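Side-chain contact in titin heart isoform N2-B (PDB 2BK8), which probably serves as a structural immunoglobulin-like module of the giant muscle protein titin, in the part of the filament at the sarcomeric M-band: residues K76-D80 with Y81-S85. Sequence-based numbering, arbitrary orientation.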
loop_
_atom_site.group_PDB
_atom_site.type_symbol
_atom_site.label_atom_id
_atom_site.label_comp_id
_atom_site.label_asym_id
_atom_site.label_seq_id
_atom_site.Cartn_x
_atom_site.Cartn_y
_atom_site.Cartn_z
ATOM N N LYS A 76 -2.497 -4.482 -4.339
ATOM C CA LYS A 76 -2.988 -5.521 -5.272
ATOM C C LYS A 76 -1.864 -6.411 -5.826
ATOM O O LYS A 76 -0.905 -5.940 -6.447
ATOM C CB LYS A 76 -3.833 -4.905 -6.431
ATOM C CG LYS A 76 -4.424 -5.959 -7.382
ATOM C CD LYS A 76 -5.221 -5.278 -8.497
ATOM C CE LYS A 76 -5.684 -6.281 -9.537
ATOM N NZ LYS A 76 -6.982 -5.893 -10.186
ATOM N N VAL A 77 -2.016 -7.724 -5.639
ATOM C CA VAL A 77 -0.988 -8.690 -6.039
ATOM C C VAL A 77 -1.506 -9.631 -7.114
ATOM O O VAL A 77 -2.580 -10.199 -6.971
ATOM C CB VAL A 77 -0.424 -9.459 -4.817
ATOM C CG1 VAL A 77 0.900 -9.980 -5.157
ATOM C CG2 VAL A 77 -0.221 -8.459 -3.628
ATOM N N VAL A 78 -0.765 -9.741 -8.215
ATOM C CA VAL A 78 -1.196 -10.541 -9.374
ATOM C C VAL A 78 -0.053 -11.417 -9.849
ATOM O O VAL A 78 1.078 -10.942 -9.989
ATOM C CB VAL A 78 -1.662 -9.638 -10.564
ATOM C CG1 VAL A 78 -2.081 -10.464 -11.766
ATOM C CG2 VAL A 78 -2.799 -8.741 -10.141
ATOM N N ASN A 79 -0.353 -12.698 -10.066
ATOM C CA ASN A 79 0.522 -13.595 -10.833
ATOM C C ASN A 79 -0.185 -14.424 -11.889
ATOM O O ASN A 79 -1.323 -14.131 -12.254
ATOM C CB ASN A 79 1.437 -14.457 -9.945
ATOM C CG ASN A 79 0.704 -15.526 -9.162
ATOM O OD1 ASN A 79 -0.528 -15.604 -9.151
ATOM N ND2 ASN A 79 1.480 -16.363 -8.483
ATOM N N ASP A 80 0.513 -15.458 -12.361
ATOM C CA ASP A 80 0.067 -16.344 -13.444
ATOM C C ASP A 80 -1.069 -17.277 -13.040
ATOM O O ASP A 80 -1.601 -18.028 -13.881
ATOM C CB ASP A 80 1.256 -17.178 -13.928
ATOM C CG ASP A 80 2.172 -16.419 -14.884
ATOM O OD1 ASP A 80 1.857 -15.276 -15.279
ATOM O OD2 ASP A 80 3.210 -16.992 -15.269
ATOM N N TYR A 81 -1.421 -17.262 -11.761
ATOM C CA TYR A 81 -2.418 -18.186 -11.214
ATOM C C TYR A 81 -3.674 -17.486 -10.710
ATOM O O TYR A 81 -4.760 -18.069 -10.737
ATOM C CB TYR A 81 -1.802 -19.050 -10.111
ATOM C CG TYR A 81 -0.718 -19.979 -10.616
ATOM C CD1 TYR A 81 -1.021 -21.021 -11.492
ATOM C CD2 TYR A 81 0.610 -19.812 -10.225
ATOM C CE1 TYR A 81 -0.029 -21.876 -11.966
ATOM C CE2 TYR A 81 1.611 -20.667 -10.691
ATOM C CZ TYR A 81 1.283 -21.691 -11.561
ATOM O OH TYR A 81 2.264 -22.540 -12.028
ATOM N N GLY A 82 -3.522 -16.249 -10.255
ATOM C CA GLY A 82 -4.656 -15.454 -9.807
ATOM C C GLY A 82 -4.224 -14.139 -9.194
ATOM O O GLY A 82 -3.201 -13.572 -9.575
ATOM N N GLU A 83 -5.021 -13.650 -8.248
ATOM C CA GLU A 83 -4.749 -12.374 -7.586
ATOM C C GLU A 83 -5.321 -12.350 -6.164
ATOM O O GLU A 83 -6.121 -13.236 -5.803
ATOM C CB GLU A 83 -5.283 -11.218 -8.437
ATOM C CG GLU A 83 -6.789 -10.994 -8.430
ATOM C CD GLU A 83 -7.175 -9.720 -9.181
ATOM O OE1 GLU A 83 -6.998 -9.673 -10.422
ATOM O OE2 GLU A 83 -7.650 -8.768 -8.527
ATOM N N ASP A 84 -4.848 -11.396 -5.357
ATOM C CA ASP A 84 -5.363 -11.091 -4.010
ATOM C C ASP A 84 -5.065 -9.613 -3.699
ATOM O O ASP A 84 -4.161 -9.004 -4.302
ATOM C CB ASP A 84 -4.688 -12.005 -2.965
ATOM C CG ASP A 84 -5.433 -12.053 -1.594
ATOM O OD1 ASP A 84 -6.562 -11.535 -1.435
ATOM O OD2 ASP A 84 -4.885 -12.684 -0.665
ATOM N N SER A 85 -5.820 -9.036 -2.764
ATOM C CA SER A 85 -5.565 -7.643 -2.316
ATOM C C SER A 85 -5.730 -7.541 -0.796
ATOM O O SER A 85 -6.524 -8.307 -0.192
ATOM C CB SER A 85 -6.583 -6.688 -2.966
ATOM O OG SER A 85 -6.464 -6.619 -4.382
HETATM O O HOH W 1 -7.612 -7.782 -12.039
#
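Lys76 and Glu83 meet over one face of the sheet. The CB and CG of the lysine run past the hydroxyl of Ser85, CG lying 3.7 Å from Ser85 OG, which is itself hydrogen-bonded to Arg74. CG leaves anti to the backbone N (chi1 -177°), and the chain runs on extended to CE, which arrives 3.3 Å from Glu83 OE2. A bend at the last torsion brings NZ into a rather long salt bridge, 3.4 Å from Glu83 OE2, while a water takes a hydrogen bond from NZ and gives one to Glu83 OE1. Val78 CG2 packs alongside Glu83 CB on this same face. These residues belong to the F-G hairpin of the I-set immunoglobulin fold: strands 71-78 and 83-92 run antiparallel, with Val77 and Asp84 as a hydrogen-bonded pair. Beyond them Asn79 N bonds to Gly82 O, and the Asn79 side chain fastens the turn. Its OD1 accepts from Gly82 N at 3.3 Å, the donor tilted 21° from the carbonyl plane, and from Tyr81 N at 3.2 Å, which stands well above that plane on the same face. Replacing Asn79 by alanine removes this acceptor, which would probably leave both turn N-H groups without their mate and the loop freer to move. Asn79 ND2, buried without a hydrogen-bonding partner in the model, lies at the edge of the Tyr81 ring, 4.0 Å from Tyr81 CD2, the amide and ring planes 75° apart.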